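Local coordinates for protein nadph-flavin oxidoreductase (Vibrio harveyi, PDB 1BKJ) that catalyses the NADPH-dependent reduction of FMN to FMNH2, as a homodimer, and so supplies reduced flavin to luciferase for bioluminescence, at residues A105-L116 with V151-H159. Numbering follows the deposited sequence.
Sequences AVDSGIMAQNCL and VLFGMCLGH. With FMN (flavin mononucleotide), chain F.
Chi1 of 54° puts CG of Phe-153 between its own backbone N and carbonyl carbon, and the ring reaches the helix edge-on, where CE1 meets Ala-112 CB at 3.5 Å, near the ring plane. CZ of the same ring lies 3.7 Å from the carbonyl O of Ser-108. Met-155 extends through chi1 and chi2 and then bends at chi3 (-80°), which lays its CE 3.3 Å from Ala-112 O and 3.8 Å from Leu-116 CB. Residues 105-116 of helix 98-121 run 11° from parallel to residues 151-158 of strand 149-158, packed on the four-stranded antiparallel sheet of the nitroreductase fold. Leu-152 and Phe-153 form a classic beta bulge opposite Phe-79, and both consecutive side chains head for the helix. Leu-152 CD1 lies 3.6 Å from Ser-108 OG, whose hydrogen bond goes to Gly-104 O within the same helix. At the other end Leu-116 CD1 touches Leu-157 CD2 at 4.0 Å. No hydrogen bond joins the segments, and all the touching residues are buried. Away from the strand, Ile-110 CD1 and Asp-107 OD1 approach the flavin methyl C8M at 3.5 and 3.6 Å; the second subunit supplies hydrogen bonds to this FMN, including those from its Arg-15 and Lys-167.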
ATOM      1  N   ALA A 105       3.029  -2.131  -6.028  1.00 12.10           N
ATOM      2  CA  ALA A 105       1.710  -2.177  -5.391  1.00 11.57           C
ATOM      3  C   ALA A 105       1.722  -1.759  -3.913  1.00 11.71           C
ATOM      4  O   ALA A 105       0.871  -0.974  -3.484  1.00 11.58           O
ATOM      5  CB  ALA A 105       1.101  -3.557  -5.553  1.00 12.00           C
ATOM      6  N   VAL A 106       2.699  -2.262  -3.150  1.00 11.23           N
ATOM      7  CA  VAL A 106       2.837  -1.933  -1.735  1.00 11.27           C
ATOM      8  C   VAL A 106       3.162  -0.436  -1.564  1.00 11.44           C
ATOM      9  O   VAL A 106       2.488   0.260  -0.806  1.00 10.83           O
ATOM     10  CB  VAL A 106       3.938  -2.824  -1.057  1.00 11.09           C
ATOM     11  CG1 VAL A 106       4.332  -2.289   0.315  1.00 10.92           C
ATOM     12  CG2 VAL A 106       3.426  -4.242  -0.899  1.00 10.68           C
ATOM     13  N   ASP A 107       4.165   0.048  -2.297  1.00 11.28           N
ATOM     14  CA  ASP A 107       4.581   1.452  -2.223  1.00 11.49           C
ATOM     15  C   ASP A 107       3.497   2.432  -2.685  1.00 11.72           C
ATOM     16  O   ASP A 107       3.403   3.518  -2.125  1.00 11.59           O
ATOM     17  CB  ASP A 107       5.895   1.678  -2.980  1.00 11.27           C
ATOM     18  CG  ASP A 107       7.119   1.109  -2.246  1.00 11.88           C
ATOM     19  OD1 ASP A 107       6.993   0.207  -1.389  1.00 11.55           O
ATOM     20  OD2 ASP A 107       8.238   1.558  -2.553  1.00 11.22           O
ATOM     21  N   SER A 108       2.657   2.029  -3.651  1.00 11.98           N
ATOM     22  CA  SER A 108       1.548   2.870  -4.152  1.00 12.98           C
ATOM     23  C   SER A 108       0.499   3.043  -3.066  1.00 12.65           C
ATOM     24  O   SER A 108      -0.006   4.134  -2.880  1.00 12.15           O
ATOM     25  CB  SER A 108       0.884   2.259  -5.380  1.00 13.78           C
ATOM     26  OG  SER A 108       1.710   2.413  -6.522  1.00 17.12           O
ATOM     27  N   GLY A 109       0.223   1.955  -2.345  1.00 12.49           N
ATOM     28  CA  GLY A 109      -0.726   1.962  -1.242  1.00 12.93           C
ATOM     29  C   GLY A 109      -0.260   2.862  -0.098  1.00 13.13           C
ATOM     30  O   GLY A 109      -1.051   3.639   0.439  1.00 13.34           O
ATOM     31  N   ILE A 110       1.028   2.784   0.254  1.00 12.70           N
ATOM     32  CA  ILE A 110       1.629   3.613   1.311  1.00 12.36           C
ATOM     33  C   ILE A 110       1.524   5.101   0.925  1.00 12.70           C
ATOM     34  O   ILE A 110       1.030   5.912   1.703  1.00 12.70           O
ATOM     35  CB  ILE A 110       3.130   3.248   1.529  1.00 12.43           C
ATOM     36  CG1 ILE A 110       3.245   1.813   2.035  1.00 12.66           C
ATOM     37  CG2 ILE A 110       3.812   4.198   2.529  1.00 11.84           C
ATOM     38  CD1 ILE A 110       4.634   1.277   1.983  1.00 13.08           C
ATOM     39  N   MET A 111       1.963   5.433  -0.286  1.00 12.37           N
ATOM     40  CA  MET A 111       1.922   6.809  -0.774  1.00 13.16           C
ATOM     41  C   MET A 111       0.504   7.384  -0.844  1.00 12.96           C
ATOM     42  O   MET A 111       0.268   8.515  -0.373  1.00 12.69           O
ATOM     43  CB  MET A 111       2.598   6.914  -2.145  1.00 12.55           C
ATOM     44  CG  MET A 111       2.621   8.312  -2.683  1.00 14.42           C
ATOM     45  SD  MET A 111       3.395   8.483  -4.233  1.00 17.80           S
ATOM     46  CE  MET A 111       5.026   8.762  -3.699  1.00 18.19           C
ATOM     47  N   ALA A 112      -0.416   6.606  -1.427  1.00 11.89           N
ATOM     48  CA  ALA A 112      -1.810   7.015  -1.574  1.00 12.06           C
ATOM     49  C   ALA A 112      -2.512   7.261  -0.252  1.00 11.96           C
ATOM     50  O   ALA A 112      -3.310   8.197  -0.144  1.00 11.76           O
ATOM     51  CB  ALA A 112      -2.570   6.023  -2.390  1.00 11.44           C
ATOM     52  N   GLN A 113      -2.180   6.459   0.762  1.00 11.76           N
ATOM     53  CA  GLN A 113      -2.781   6.633   2.068  1.00 11.72           C
ATOM     54  C   GLN A 113      -2.307   7.917   2.725  1.00 12.13           C
ATOM     55  O   GLN A 113      -3.079   8.551   3.431  1.00 12.26           O
ATOM     56  CB  GLN A 113      -2.584   5.398   2.958  1.00 12.18           C
ATOM     57  CG  GLN A 113      -3.318   5.426   4.313  1.00 11.11           C
ATOM     58  CD  GLN A 113      -4.830   5.676   4.227  1.00 11.75           C
ATOM     59  OE1 GLN A 113      -5.460   5.459   3.195  1.00 12.32           O
ATOM     60  NE2 GLN A 113      -5.412   6.114   5.332  1.00 11.46           N
ATOM     61  N   ASN A 114      -1.069   8.328   2.438  1.00 11.82           N
ATOM     62  CA  ASN A 114      -0.538   9.588   2.964  1.00 12.34           C
ATOM     63  C   ASN A 114      -1.297  10.761   2.320  1.00 12.28           C
ATOM     64  O   ASN A 114      -1.723  11.682   3.022  1.00 12.45           O
ATOM     65  CB  ASN A 114       0.957   9.710   2.680  1.00 12.36           C
ATOM     66  CG  ASN A 114       1.818   9.344   3.875  1.00 12.87           C
ATOM     67  OD1 ASN A 114       1.355   8.782   4.860  1.00 13.96           O
ATOM     68  ND2 ASN A 114       3.086   9.680   3.789  1.00 13.54           N
ATOM     69  N   CYS A 115      -1.551  10.650   1.010  1.00 12.07           N
ATOM     70  CA  CYS A 115      -2.288  11.658   0.230  1.00 12.40           C
ATOM     71  C   CYS A 115      -3.706  11.812   0.763  1.00 12.81           C
ATOM     72  O   CYS A 115      -4.131  12.930   1.068  1.00 12.55           O
ATOM     73  CB  CYS A 115      -2.350  11.274  -1.249  1.00 11.61           C
ATOM     74  SG  CYS A 115      -0.798  11.431  -2.136  1.00 13.69           S
ATOM     75  N   LEU A 116      -4.388  10.673   0.959  1.00 13.12           N
ATOM     76  CA  LEU A 116      -5.761  10.652   1.470  1.00 13.55           C
ATOM     77  C   LEU A 116      -5.856  11.203   2.888  1.00 13.29           C
ATOM     78  O   LEU A 116      -6.744  12.015   3.155  1.00 12.51           O
ATOM     79  CB  LEU A 116      -6.393   9.249   1.387  1.00 13.89           C
ATOM     80  CG  LEU A 116      -7.871   9.132   1.805  1.00 15.17           C
ATOM     81  CD1 LEU A 116      -8.781  10.011   0.946  1.00 14.96           C
ATOM     82  CD2 LEU A 116      -8.334   7.689   1.755  1.00 15.65           C
ATOM     83  N   VAL A 151      -1.291   0.817 -14.601  1.00 13.79           N
ATOM     84  CA  VAL A 151      -2.269   1.491 -13.740  1.00 13.09           C
ATOM     85  C   VAL A 151      -2.686   0.555 -12.607  1.00 12.81           C
ATOM     86  O   VAL A 151      -2.808  -0.653 -12.819  1.00 13.09           O
ATOM     87  CB  VAL A 151      -3.529   2.019 -14.553  1.00 13.27           C
ATOM     88  CG1 VAL A 151      -4.205   0.911 -15.333  1.00 14.06           C
ATOM     89  CG2 VAL A 151      -4.556   2.674 -13.615  1.00 13.73           C
ATOM     90  N   LEU A 152      -2.825   1.109 -11.403  1.00 12.35           N
ATOM     91  CA  LEU A 152      -3.250   0.351 -10.239  1.00 12.46           C
ATOM     92  C   LEU A 152      -4.604   0.803  -9.715  1.00 12.39           C
ATOM     93  O   LEU A 152      -5.500  -0.014  -9.549  1.00 13.10           O
ATOM     94  CB  LEU A 152      -2.207   0.404  -9.131  1.00 13.05           C
ATOM     95  CG  LEU A 152      -0.935  -0.421  -9.319  1.00 14.94           C
ATOM     96  CD1 LEU A 152      -0.131  -0.276  -8.064  1.00 15.24           C
ATOM     97  CD2 LEU A 152      -1.229  -1.906  -9.585  1.00 15.81           C
ATOM     98  N   PHE A 153      -4.743   2.086  -9.395  1.00 11.67           N
ATOM     99  CA  PHE A 153      -6.012   2.611  -8.904  1.00 11.42           C
ATOM    100  C   PHE A 153      -6.048   4.122  -9.035  1.00 11.61           C
ATOM    101  O   PHE A 153      -5.021   4.758  -9.234  1.00 11.68           O
ATOM    102  CB  PHE A 153      -6.282   2.191  -7.431  1.00 10.40           C
ATOM    103  CG  PHE A 153      -5.175   2.548  -6.464  1.00  9.69           C
ATOM    104  CD1 PHE A 153      -5.124   3.824  -5.862  1.00  9.89           C
ATOM    105  CD2 PHE A 153      -4.149   1.629  -6.177  1.00  9.77           C
ATOM    106  CE1 PHE A 153      -4.073   4.183  -5.002  1.00 10.29           C
ATOM    107  CE2 PHE A 153      -3.078   1.976  -5.316  1.00 10.35           C
ATOM    108  CZ  PHE A 153      -3.041   3.258  -4.726  1.00 10.82           C
ATOM    109  N   GLY A 154      -7.247   4.673  -8.890  1.00 11.36           N
ATOM    110  CA  GLY A 154      -7.438   6.105  -8.917  1.00 11.62           C
ATOM    111  C   GLY A 154      -7.843   6.576  -7.528  1.00 11.94           C
ATOM    112  O   GLY A 154      -7.965   5.763  -6.598  1.00 12.25           O
ATOM    113  N   MET A 155      -8.034   7.883  -7.374  1.00 12.23           N
ATOM    114  CA  MET A 155      -8.456   8.467  -6.106  1.00 12.24           C
ATOM    115  C   MET A 155      -9.232   9.751  -6.357  1.00 12.46           C
ATOM    116  O   MET A 155      -8.750  10.648  -7.052  1.00 11.70           O
ATOM    117  CB  MET A 155      -7.256   8.759  -5.190  1.00 13.09           C
ATOM    118  CG  MET A 155      -7.659   9.287  -3.810  1.00 14.32           C
ATOM    119  SD  MET A 155      -6.279   9.608  -2.739  1.00 17.29           S
ATOM    120  CE  MET A 155      -5.934   7.963  -2.188  1.00 17.90           C
ATOM    121  N   CYS A 156     -10.448   9.804  -5.818  1.00 12.72           N
ATOM    122  CA  CYS A 156     -11.303  10.985  -5.913  1.00 13.78           C
ATOM    123  C   CYS A 156     -11.080  11.824  -4.659  1.00 14.66           C
ATOM    124  O   CYS A 156     -10.987  11.279  -3.565  1.00 15.14           O
ATOM    125  CB  CYS A 156     -12.786  10.604  -5.950  1.00 12.99           C
ATOM    126  SG  CYS A 156     -13.310   9.658  -7.360  1.00 14.95           S
ATOM    127  N   LEU A 157     -10.932  13.137  -4.828  1.00 15.27           N
ATOM    128  CA  LEU A 157     -10.757  14.066  -3.710  1.00 16.31           C
ATOM    129  C   LEU A 157     -11.671  15.276  -3.930  1.00 16.54           C
ATOM    130  O   LEU A 157     -11.916  15.676  -5.073  1.00 16.97           O
ATOM    131  CB  LEU A 157      -9.291  14.545  -3.574  1.00 16.62           C
ATOM    132  CG  LEU A 157      -8.150  13.568  -3.223  1.00 16.33           C
ATOM    133  CD1 LEU A 157      -6.808  14.280  -3.249  1.00 15.85           C
ATOM    134  CD2 LEU A 157      -8.407  12.896  -1.869  1.00 16.55           C
ATOM    135  N   GLY A 158     -12.200  15.825  -2.841  1.00 16.33           N
ATOM    136  CA  GLY A 158     -13.058  16.998  -2.933  1.00 16.42           C
ATOM    137  C   GLY A 158     -13.781  17.293  -1.637  1.00 16.34           C
ATOM    138  O   GLY A 158     -13.591  16.605  -0.634  1.00 16.06           O
ATOM    139  N   HIS A 159     -14.630  18.311  -1.662  1.00 16.69           N
ATOM    140  CA  HIS A 159     -15.407  18.689  -0.483  1.00 17.19           C
ATOM    141  C   HIS A 159     -16.662  17.818  -0.392  1.00 17.61           C
ATOM    142  O   HIS A 159     -17.422  17.736  -1.355  1.00 17.69           O
ATOM    143  CB  HIS A 159     -15.720  20.173  -0.537  1.00 17.05           C
ATOM    144  CG  HIS A 159     -14.503  21.025  -0.387  1.00 16.78           C
ATOM    145  ND1 HIS A 159     -13.950  21.314   0.841  1.00 15.66           N
ATOM    146  CD2 HIS A 159     -13.732  21.649  -1.309  1.00 15.95           C
ATOM    147  CE1 HIS A 159     -12.894  22.087   0.670  1.00 16.78           C
ATOM    148  NE2 HIS A 159     -12.740  22.303  -0.624  1.00 16.65           N
TER
HETATM  149  N1  FMN F 241      14.630  -0.196   5.390  1.00 13.17           N
HETATM  150  C2  FMN F 241      15.530  -1.052   5.969  1.00 13.93           C
HETATM  151  O2  FMN F 241      16.473  -0.655   6.620  1.00 15.32           O
HETATM  152  N3  FMN F 241      15.260  -2.394   5.695  1.00 13.32           N
HETATM  153  C4  FMN F 241      14.185  -2.936   4.972  1.00 13.23           C
HETATM  154  O4  FMN F 241      14.079  -4.166   4.889  1.00 13.02           O
HETATM  155  C4A FMN F 241      13.338  -1.915   4.354  1.00 13.39           C
HETATM  156  N5  FMN F 241      12.181  -2.374   3.709  1.00 13.20           N
HETATM  157  C5A FMN F 241      11.214  -1.489   3.225  1.00 12.90           C
HETATM  158  C6  FMN F 241      10.090  -2.025   2.615  1.00 11.49           C
HETATM  159  C7  FMN F 241       9.061  -1.170   2.225  1.00 12.04           C
HETATM  160  C7M FMN F 241       7.698  -1.814   1.935  1.00 10.97           C
HETATM  161  C8  FMN F 241       9.221   0.265   2.295  1.00 12.31           C
HETATM  162  C8M FMN F 241       8.180   1.242   1.822  1.00 11.36           C
HETATM  163  C9  FMN F 241      10.384   0.823   2.833  1.00 11.88           C
HETATM  164  C9A FMN F 241      11.395  -0.052   3.375  1.00 13.02           C
HETATM  165  N10 FMN F 241      12.564   0.416   4.067  1.00 13.63           N
HETATM  166  C10 FMN F 241      13.519  -0.509   4.582  1.00 13.77           C
HETATM  167  C1' FMN F 241      12.716   1.722   4.472  1.00 14.80           C
HETATM  168  C2' FMN F 241      13.611   2.655   3.634  1.00 16.26           C
HETATM  169  O2' FMN F 241      14.629   2.175   2.792  1.00 16.55           O
HETATM  170  C3' FMN F 241      13.136   4.030   3.392  1.00 16.07           C
HETATM  171  O3' FMN F 241      11.749   4.247   3.405  1.00 15.11           O
HETATM  172  C4' FMN F 241      13.944   5.024   2.613  1.00 16.54           C
HETATM  173  O4' FMN F 241      15.259   4.745   2.144  1.00 17.19           O
HETATM  174  C5' FMN F 241      13.445   6.414   2.543  1.00 16.52           C
HETATM  175  O5' FMN F 241      13.876   6.885   3.846  1.00 16.28           O
HETATM  176  P   FMN F 241      12.928   7.409   5.000  1.00 16.86           P
HETATM  177  O1P FMN F 241      12.431   8.663   4.441  1.00 17.70           O
HETATM  178  O2P FMN F 241      13.852   7.575   6.120  1.00 17.82           O
HETATM  179  O3P FMN F 241      11.863   6.413   5.249  1.00 16.71           O